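Local coordinates for 2OG-Fe dioxygenase family protein (Methylibium petroleiphilum, PDB 3PL0) that is probably an iron- and 2-oxoglutarate-dependent dioxygenase with a double-stranded beta-helix (cupin) fold, whose substrate is not established, at residues G164-I178 / P206-E220. Sequence-based numbering, arbitrary orientation.
Sequences GAHRDGVDFVAVVFI and PWTVLLLDDQQVIHE
Asp-214 swings CG away from its own N (chi1 -161°), which carries its carboxylate into the 167-170 turn; in His-219, CG sits between N and the carbonyl carbon (chi1 68°), bringing the ring beside Asp-168. Asp-214 OD1 accepts Asp-168 N at 2.9 Å on its syn lone pair, while Val-170 N meets Asp-214 OD2 from above the carboxylate plane, also at 2.9 Å. Arg-167 crosses this carboxylate: Arg-167 NH2 makes a salt bridge to Asp-214 OD2 (3.2 Å) and NE bonds to Asp-214 O (2.8 Å). Replacing Asp-214 with alanine is likely to leave the N-H groups of Asp-168 and Val-170 without their acceptor and Arg-167 without its counter-charge, freeing the turn to shift. His-219 NE2 donates to the syn lone pair of Asp-168 OD1 (2.9 Å), with ring and carboxylate nearly coplanar (8°). His-166 CE1 lies over one face of the His-219 ring, and Leu-212 CD1 over the opposite one. His-166, Asp-168 and His-219 are consistent with the HxD...H triad that binds iron in 2-oxoglutarate dioxygenases. Beyond the turn, strands 172-178 and 209-213 pair antiparallel, and Ile-178 CD1 packs against Trp-207 CZ3 (3.4 Å). Strand 237-246 flanks 172-178 and strand 24-27 flanks 209-213; Ala-174 and Leu-211 rest on Leu-127 of helix 118-134, and Phe-131 of that helix stacks on Phe-172.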
ATOM      1  N   GLY A 164      -9.818  -6.790 -12.951  1.00 45.76           N
ATOM      2  CA  GLY A 164      -8.626  -7.611 -12.774  1.00 43.10           C
ATOM      3  C   GLY A 164      -7.490  -6.780 -12.200  1.00 41.29           C
ATOM      4  O   GLY A 164      -7.716  -5.806 -11.436  1.00 41.07           O
ATOM      5  N   ALA A 165      -6.264  -7.125 -12.590  1.00 36.95           N
ATOM      6  CA  ALA A 165      -5.088  -6.464 -12.014  1.00 32.17           C
ATOM      7  C   ALA A 165      -5.043  -4.997 -12.393  1.00 31.74           C
ATOM      8  O   ALA A 165      -5.422  -4.636 -13.488  1.00 31.77           O
ATOM      9  CB  ALA A 165      -3.805  -7.171 -12.411  1.00 27.53           C
ATOM     10  N   HIS A 166      -4.554  -4.159 -11.492  1.00 29.97           N
ATOM     11  CA  HIS A 166      -4.514  -2.718 -11.746  1.00 31.42           C
ATOM     12  C   HIS A 166      -3.134  -2.112 -11.462  1.00 30.76           C
ATOM     13  O   HIS A 166      -2.291  -2.704 -10.760  1.00 29.26           O
ATOM     14  CB  HIS A 166      -5.578  -2.013 -10.865  1.00 32.72           C
ATOM     15  CG  HIS A 166      -5.248  -2.051  -9.406  1.00 35.58           C
ATOM     16  ND1 HIS A 166      -5.530  -3.140  -8.607  1.00 35.00           N
ATOM     17  CD2 HIS A 166      -4.610  -1.160  -8.612  1.00 42.82           C
ATOM     18  CE1 HIS A 166      -5.102  -2.905  -7.378  1.00 46.69           C
ATOM     19  NE2 HIS A 166      -4.533  -1.712  -7.356  1.00 39.31           N
ATOM     20  N   ARG A 167      -2.907  -0.921 -12.012  1.00 30.11           N
ATOM     21  CA  ARG A 167      -1.922  -0.036 -11.443  1.00 29.76           C
ATOM     22  C   ARG A 167      -2.592   1.127 -10.692  1.00 32.31           C
ATOM     23  O   ARG A 167      -3.810   1.299 -10.723  1.00 29.31           O
ATOM     24  CB  ARG A 167      -0.945   0.458 -12.502  1.00 28.37           C
ATOM     25  CG  ARG A 167      -1.528   1.379 -13.542  1.00 29.02           C
ATOM     26  CD  ARG A 167      -0.470   1.797 -14.555  1.00 29.25           C
ATOM     27  NE  ARG A 167       0.506   2.718 -13.987  1.00 30.95           N
ATOM     28  CZ  ARG A 167       0.555   4.032 -14.221  1.00 40.54           C
ATOM     29  NH1 ARG A 167      -0.301   4.608 -15.069  1.00 40.73           N
ATOM     30  NH2 ARG A 167       1.479   4.781 -13.612  1.00 35.69           N
ATOM     31  N   ASP A 168      -1.790   1.930 -10.016  1.00 31.30           N
ATOM     32  CA  ASP A 168      -2.336   2.961  -9.160  1.00 34.54           C
ATOM     33  C   ASP A 168      -2.206   4.388  -9.754  1.00 35.91           C
ATOM     34  O   ASP A 168      -2.669   5.347  -9.170  1.00 37.50           O
ATOM     35  CB  ASP A 168      -1.690   2.872  -7.797  1.00 33.75           C
ATOM     36  CG  ASP A 168      -2.001   1.567  -7.087  1.00 47.03           C
ATOM     37  OD1 ASP A 168      -1.487   0.493  -7.499  1.00 49.43           O
ATOM     38  OD2 ASP A 168      -2.726   1.635  -6.098  1.00 45.44           O
ATOM     39  N   GLY A 169      -1.542   4.510 -10.895  1.00 34.89           N
ATOM     40  CA  GLY A 169      -1.417   5.786 -11.580  1.00 38.05           C
ATOM     41  C   GLY A 169      -0.362   6.701 -10.999  1.00 37.01           C
ATOM     42  O   GLY A 169      -0.454   7.918 -11.170  1.00 33.00           O
ATOM     43  N   VAL A 170       0.642   6.103 -10.344  1.00 30.71           N
ATOM     44  CA  VAL A 170       1.682   6.837  -9.648  1.00 29.95           C
ATOM     45  C   VAL A 170       3.032   6.340 -10.163  1.00 29.40           C
ATOM     46  O   VAL A 170       3.094   5.621 -11.143  1.00 30.87           O
ATOM     47  CB  VAL A 170       1.531   6.658  -8.105  1.00 28.55           C
ATOM     48  CG1 VAL A 170       0.198   7.254  -7.595  1.00 25.27           C
ATOM     49  CG2 VAL A 170       1.631   5.163  -7.683  1.00 25.57           C
ATOM     50  N   ASP A 171       4.115   6.662  -9.484  1.00 27.79           N
ATOM     51  CA  ASP A 171       5.422   6.121  -9.845  1.00 24.42           C
ATOM     52  C   ASP A 171       5.748   4.796  -9.131  1.00 26.21           C
ATOM     53  O   ASP A 171       6.168   3.828  -9.771  1.00 26.75           O
ATOM     54  CB  ASP A 171       6.510   7.126  -9.549  1.00 27.70           C
ATOM     55  CG  ASP A 171       6.558   8.230 -10.599  1.00 33.89           C
ATOM     56  OD1 ASP A 171       7.282   8.036 -11.599  1.00 41.20           O
ATOM     57  OD2 ASP A 171       5.817   9.216 -10.445  1.00 34.70           O
ATOM     58  N   PHE A 172       5.609   4.786  -7.816  1.00 25.76           N
ATOM     59  CA  PHE A 172       5.900   3.611  -6.969  1.00 26.02           C
ATOM     60  C   PHE A 172       4.841   3.443  -5.909  1.00 26.67           C
ATOM     61  O   PHE A 172       4.227   4.437  -5.457  1.00 23.80           O
ATOM     62  CB  PHE A 172       7.269   3.721  -6.296  1.00 25.94           C
ATOM     63  CG  PHE A 172       8.393   3.787  -7.259  1.00 25.92           C
ATOM     64  CD1 PHE A 172       8.923   2.640  -7.796  1.00 28.16           C
ATOM     65  CD2 PHE A 172       8.903   5.017  -7.673  1.00 26.02           C
ATOM     66  CE1 PHE A 172       9.944   2.699  -8.706  1.00 31.12           C
ATOM     67  CE2 PHE A 172       9.915   5.080  -8.584  1.00 28.17           C
ATOM     68  CZ  PHE A 172      10.445   3.934  -9.104  1.00 29.81           C
ATOM     69  N   VAL A 173       4.576   2.166  -5.582  1.00 25.27           N
ATOM     70  CA  VAL A 173       3.671   1.796  -4.518  1.00 24.77           C
ATOM     71  C   VAL A 173       4.331   0.856  -3.524  1.00 23.52           C
ATOM     72  O   VAL A 173       5.147  -0.024  -3.910  1.00 22.86           O
ATOM     73  CB  VAL A 173       2.405   1.169  -5.079  1.00 25.35           C
ATOM     74  CG1 VAL A 173       1.470   0.768  -3.921  1.00 21.38           C
ATOM     75  CG2 VAL A 173       1.704   2.164  -6.045  1.00 24.27           C
ATOM     76  N   ALA A 174       4.020   1.057  -2.240  1.00 22.41           N
ATOM     77  CA  ALA A 174       4.346   0.076  -1.211  1.00 24.90           C
ATOM     78  C   ALA A 174       3.070  -0.389  -0.593  1.00 24.23           C
ATOM     79  O   ALA A 174       2.275   0.421  -0.114  1.00 26.34           O
ATOM     80  CB  ALA A 174       5.225   0.663  -0.119  1.00 23.24           C
ATOM     81  N   VAL A 175       2.866  -1.699  -0.597  1.00 26.10           N
ATOM     82  CA  VAL A 175       1.782  -2.326   0.163  1.00 24.82           C
ATOM     83  C   VAL A 175       2.386  -2.975   1.412  1.00 22.64           C
ATOM     84  O   VAL A 175       3.157  -3.942   1.314  1.00 22.07           O
ATOM     85  CB  VAL A 175       1.075  -3.405  -0.646  1.00 25.72           C
ATOM     86  CG1 VAL A 175      -0.076  -4.035   0.197  1.00 25.83           C
ATOM     87  CG2 VAL A 175       0.528  -2.831  -1.973  1.00 26.00           C
ATOM     88  N   VAL A 176       2.021  -2.471   2.582  1.00 22.28           N
ATOM     89  CA  VAL A 176       2.581  -2.970   3.845  1.00 19.79           C
ATOM     90  C   VAL A 176       1.505  -3.888   4.424  1.00 25.18           C
ATOM     91  O   VAL A 176       0.348  -3.481   4.551  1.00 26.18           O
ATOM     92  CB  VAL A 176       2.860  -1.850   4.847  1.00 24.67           C
ATOM     93  CG1 VAL A 176       3.444  -2.444   6.134  1.00 25.58           C
ATOM     94  CG2 VAL A 176       3.767  -0.806   4.229  1.00 21.14           C
ATOM     95  N   PHE A 177       1.862  -5.140   4.711  1.00 23.85           N
ATOM     96  CA  PHE A 177       0.921  -6.064   5.359  1.00 24.77           C
ATOM     97  C   PHE A 177       0.938  -5.795   6.835  1.00 26.12           C
ATOM     98  O   PHE A 177       2.000  -5.829   7.463  1.00 27.95           O
ATOM     99  CB  PHE A 177       1.278  -7.510   5.103  1.00 26.07           C
ATOM    100  CG  PHE A 177       0.367  -8.465   5.778  1.00 23.23           C
ATOM    101  CD1 PHE A 177      -0.920  -8.657   5.295  1.00 26.23           C
ATOM    102  CD2 PHE A 177       0.791  -9.193   6.874  1.00 24.11           C
ATOM    103  CE1 PHE A 177      -1.797  -9.518   5.924  1.00 26.55           C
ATOM    104  CE2 PHE A 177      -0.074 -10.067   7.518  1.00 25.79           C
ATOM    105  CZ  PHE A 177      -1.377 -10.225   7.046  1.00 25.89           C
ATOM    106  N   ILE A 178      -0.228  -5.477   7.396  1.00 24.06           N
ATOM    107  CA  ILE A 178      -0.310  -5.043   8.786  1.00 24.84           C
ATOM    108  C   ILE A 178      -0.769  -6.214   9.672  1.00 27.64           C
ATOM    109  O   ILE A 178      -0.204  -6.434  10.724  1.00 25.46           O
ATOM    110  CB  ILE A 178      -1.237  -3.882   8.903  1.00 25.94           C
ATOM    111  CG1 ILE A 178      -0.670  -2.693   8.085  1.00 26.22           C
ATOM    112  CG2 ILE A 178      -1.557  -3.521  10.361  1.00 29.41           C
ATOM    113  CD1 ILE A 178       0.591  -2.043   8.694  1.00 26.83           C
ATOM    114  N   PRO A 206       3.233  -9.663   9.784  1.00 28.35           N
ATOM    115  CA  PRO A 206       3.134  -8.221   9.825  1.00 26.95           C
ATOM    116  C   PRO A 206       4.436  -7.529   9.511  1.00 27.68           C
ATOM    117  O   PRO A 206       5.498  -8.021   9.867  1.00 26.17           O
ATOM    118  CB  PRO A 206       2.708  -7.949  11.253  1.00 28.95           C
ATOM    119  CG  PRO A 206       1.885  -9.133  11.605  1.00 33.11           C
ATOM    120  CD  PRO A 206       2.575 -10.284  10.951  1.00 33.26           C
ATOM    121  N   TRP A 207       4.328  -6.408   8.812  1.00 27.09           N
ATOM    122  CA  TRP A 207       5.452  -5.595   8.361  1.00 28.59           C
ATOM    123  C   TRP A 207       6.220  -6.252   7.226  1.00 26.97           C
ATOM    124  O   TRP A 207       7.341  -5.845   6.940  1.00 27.25           O
ATOM    125  CB  TRP A 207       6.371  -5.189   9.535  1.00 33.13           C
ATOM    126  CG  TRP A 207       5.547  -4.666  10.618  1.00 34.29           C
ATOM    127  CD1 TRP A 207       5.339  -5.234  11.837  1.00 34.51           C
ATOM    128  CD2 TRP A 207       4.729  -3.522  10.564  1.00 24.73           C
ATOM    129  NE1 TRP A 207       4.464  -4.489  12.557  1.00 31.99           N
ATOM    130  CE2 TRP A 207       4.071  -3.427  11.799  1.00 32.55           C
ATOM    131  CE3 TRP A 207       4.541  -2.506   9.631  1.00 29.24           C
ATOM    132  CZ2 TRP A 207       3.212  -2.407  12.087  1.00 30.53           C
ATOM    133  CZ3 TRP A 207       3.690  -1.496   9.926  1.00 35.45           C
ATOM    134  CH2 TRP A 207       3.032  -1.444  11.128  1.00 32.79           C
ATOM    135  N   THR A 208       5.608  -7.235   6.552  1.00 24.91           N
ATOM    136  CA  THR A 208       6.089  -7.620   5.261  1.00 24.48           C
ATOM    137  C   THR A 208       5.643  -6.518   4.291  1.00 25.95           C
ATOM    138  O   THR A 208       4.489  -6.077   4.346  1.00 24.60           O
ATOM    139  CB  THR A 208       5.562  -9.008   4.791  1.00 26.24           C
ATOM    140  OG1 THR A 208       5.860 -10.004   5.791  1.00 25.66           O
ATOM    141  CG2 THR A 208       6.233  -9.375   3.438  1.00 22.94           C
ATOM    142  N   VAL A 209       6.561  -6.061   3.438  1.00 24.10           N
ATOM    143  CA  VAL A 209       6.276  -5.004   2.461  1.00 22.63           C
ATOM    144  C   VAL A 209       6.491  -5.397   0.991  1.00 25.51           C
ATOM    145  O   VAL A 209       7.520  -5.910   0.614  1.00 26.13           O
ATOM    146  CB  VAL A 209       7.050  -3.745   2.801  1.00 26.76           C
ATOM    147  CG1 VAL A 209       6.593  -2.622   1.904  1.00 25.61           C
ATOM    148  CG2 VAL A 209       6.820  -3.414   4.275  1.00 21.61           C
ATOM    149  N   LEU A 210       5.484  -5.122   0.158  1.00 23.23           N
ATOM    150  CA  LEU A 210       5.589  -5.313  -1.264  1.00 23.29           C
ATOM    151  C   LEU A 210       5.872  -3.956  -1.879  1.00 22.84           C
ATOM    152  O   LEU A 210       5.041  -3.060  -1.782  1.00 26.37           O
ATOM    153  CB  LEU A 210       4.275  -5.873  -1.827  1.00 24.01           C
ATOM    154  CG  LEU A 210       4.087  -5.955  -3.353  1.00 24.98           C
ATOM    155  CD1 LEU A 210       5.142  -6.868  -3.941  1.00 17.94           C
ATOM    156  CD2 LEU A 210       2.666  -6.434  -3.679  1.00 23.36           C
ATOM    157  N   LEU A 211       7.013  -3.846  -2.536  1.00 21.77           N
ATOM    158  CA  LEU A 211       7.422  -2.668  -3.297  1.00 22.77           C
ATOM    159  C   LEU A 211       7.095  -2.892  -4.763  1.00 24.52           C
ATOM    160  O   LEU A 211       7.391  -3.980  -5.297  1.00 23.67           O
ATOM    161  CB  LEU A 211       8.919  -2.390  -3.129  1.00 23.48           C
ATOM    162  CG  LEU A 211       9.400  -2.191  -1.663  1.00 28.11           C
ATOM    163  CD1 LEU A 211      10.890  -1.876  -1.553  1.00 32.59           C
ATOM    164  CD2 LEU A 211       8.530  -1.114  -0.903  1.00 23.24           C
ATOM    165  N   LEU A 212       6.457  -1.906  -5.406  1.00 22.46           N
ATOM    166  CA  LEU A 212       6.014  -2.000  -6.808  1.00 24.02           C
ATOM    167  C   LEU A 212       6.465  -0.759  -7.617  1.00 25.42           C
ATOM    168  O   LEU A 212       6.334   0.371  -7.175  1.00 26.33           O
ATOM    169  CB  LEU A 212       4.475  -2.045  -6.896  1.00 27.58           C
ATOM    170  CG  LEU A 212       3.728  -3.156  -6.155  1.00 29.53           C
ATOM    171  CD1 LEU A 212       2.228  -2.818  -6.037  1.00 27.82           C
ATOM    172  CD2 LEU A 212       3.916  -4.524  -6.858  1.00 25.90           C
ATOM    173  N   ASP A 213       6.999  -0.990  -8.802  1.00 25.08           N
ATOM    174  CA  ASP A 213       7.203   0.067  -9.786  1.00 24.83           C
ATOM    175  C   ASP A 213       5.918   0.106 -10.569  1.00 26.60           C
ATOM    176  O   ASP A 213       5.622  -0.745 -11.449  1.00 26.29           O
ATOM    177  CB  ASP A 213       8.381  -0.259 -10.672  1.00 25.26           C
ATOM    178  CG  ASP A 213       8.610   0.768 -11.765  1.00 31.25           C
ATOM    179  OD1 ASP A 213       7.741   1.630 -12.045  1.00 31.17           O
ATOM    180  OD2 ASP A 213       9.685   0.674 -12.367  1.00 31.37           O
ATOM    181  N   ASP A 214       5.139   1.114 -10.258  1.00 27.64           N
ATOM    182  CA  ASP A 214       3.788   1.223 -10.794  1.00 27.97           C
ATOM    183  C   ASP A 214       3.725   1.416 -12.307  1.00 30.74           C
ATOM    184  O   ASP A 214       2.665   1.306 -12.901  1.00 30.55           O
ATOM    185  CB  ASP A 214       3.061   2.371 -10.106  1.00 30.05           C
ATOM    186  CG  ASP A 214       1.583   2.273 -10.250  1.00 36.73           C
ATOM    187  OD1 ASP A 214       1.007   1.229  -9.825  1.00 28.41           O
ATOM    188  OD2 ASP A 214       0.997   3.217 -10.819  1.00 33.40           O
ATOM    189  N   GLN A 215       4.858   1.719 -12.927  1.00 33.58           N
ATOM    190  CA  GLN A 215       4.920   1.827 -14.400  1.00 35.10           C
ATOM    191  C   GLN A 215       5.322   0.504 -15.077  1.00 34.33           C
ATOM    192  O   GLN A 215       5.341   0.423 -16.285  1.00 35.32           O
ATOM    193  CB  GLN A 215       5.889   2.966 -14.806  1.00 37.12           C
ATOM    194  CG  GLN A 215       5.394   4.360 -14.314  1.00 37.87           C
ATOM    195  CD  GLN A 215       6.307   5.518 -14.735  1.00 48.36           C
ATOM    196  OE1 GLN A 215       7.316   5.334 -15.415  1.00 45.27           O
ATOM    197  NE2 GLN A 215       5.954   6.707 -14.309  1.00 44.32           N
ATOM    198  N   GLN A 216       5.659  -0.520 -14.304  1.00 29.30           N
ATOM    199  CA  GLN A 216       6.173  -1.770 -14.882  1.00 30.63           C
ATOM    200  C   GLN A 216       5.383  -3.017 -14.525  1.00 28.70           C
ATOM    201  O   GLN A 216       5.486  -4.016 -15.205  1.00 26.53           O
ATOM    202  CB  GLN A 216       7.592  -1.961 -14.410  1.00 30.00           C
ATOM    203  CG  GLN A 216       8.557  -0.983 -15.056  1.00 45.53           C
ATOM    204  CD  GLN A 216       8.624  -1.177 -16.557  1.00 51.50           C
ATOM    205  OE1 GLN A 216       8.767  -2.304 -17.034  1.00 56.86           O
ATOM    206  NE2 GLN A 216       8.499  -0.084 -17.311  1.00 54.21           N
ATOM    207  N   VAL A 217       4.614  -2.971 -13.440  1.00 26.06           N
ATOM    208  CA  VAL A 217       3.842  -4.118 -12.989  1.00 23.38           C
ATOM    209  C   VAL A 217       2.417  -3.654 -12.668  1.00 26.41           C
ATOM    210  O   VAL A 217       2.138  -2.432 -12.511  1.00 23.54           O
ATOM    211  CB  VAL A 217       4.490  -4.794 -11.762  1.00 21.59           C
ATOM    212  CG1 VAL A 217       5.892  -5.304 -12.110  1.00 22.28           C
ATOM    213  CG2 VAL A 217       4.531  -3.810 -10.581  1.00 23.84           C
ATOM    214  N   ILE A 218       1.522  -4.636 -12.681  1.00 24.23           N
ATOM    215  CA  ILE A 218       0.164  -4.483 -12.180  1.00 25.47           C
ATOM    216  C   ILE A 218      -0.065  -5.525 -11.079  1.00 27.18           C
ATOM    217  O   ILE A 218       0.681  -6.497 -10.955  1.00 25.52           O
ATOM    218  CB  ILE A 218      -0.904  -4.562 -13.286  1.00 23.16           C
ATOM    219  CG1 ILE A 218      -0.873  -5.926 -14.017  1.00 27.45           C
ATOM    220  CG2 ILE A 218      -0.765  -3.340 -14.288  1.00 22.96           C
ATOM    221  CD1 ILE A 218      -1.964  -6.066 -15.060  1.00 28.91           C
ATOM    222  N   HIS A 219      -1.068  -5.304 -10.238  1.00 25.47           N
ATOM    223  CA  HIS A 219      -1.232  -6.184  -9.099  1.00 22.39           C
ATOM    224  C   HIS A 219      -2.690  -6.255  -8.660  1.00 22.46           C
ATOM    225  O   HIS A 219      -3.569  -5.547  -9.199  1.00 23.16           O
ATOM    226  CB  HIS A 219      -0.301  -5.735  -7.970  1.00 24.69           C
ATOM    227  CG  HIS A 219      -0.691  -4.419  -7.370  1.00 30.68           C
ATOM    228  ND1 HIS A 219      -1.380  -4.312  -6.173  1.00 29.38           N
ATOM    229  CD2 HIS A 219      -0.543  -3.154  -7.834  1.00 31.45           C
ATOM    230  CE1 HIS A 219      -1.624  -3.034  -5.922  1.00 40.45           C
ATOM    231  NE2 HIS A 219      -1.111  -2.309  -6.907  1.00 36.59           N
ATOM    232  N   GLU A 220      -2.958  -7.142  -7.714  1.00 25.09           N
ATOM    233  CA  GLU A 220      -4.328  -7.428  -7.281  1.00 24.93           C
ATOM    234  C   GLU A 220      -4.215  -8.263  -6.058  1.00 25.97           C
ATOM    235  O   GLU A 220      -3.123  -8.741  -5.716  1.00 24.11           O
ATOM    236  CB  GLU A 220      -5.126  -8.162  -8.391  1.00 28.99           C
ATOM    237  CG  GLU A 220      -4.602  -9.573  -8.685  1.00 28.61           C
ATOM    238  CD  GLU A 220      -5.331 -10.297  -9.767  1.00 36.79           C
ATOM    239  OE1 GLU A 220      -5.849  -9.658 -10.706  1.00 34.71           O
ATOM    240  OE2 GLU A 220      -5.281 -11.543  -9.735  1.00 31.87           O
TER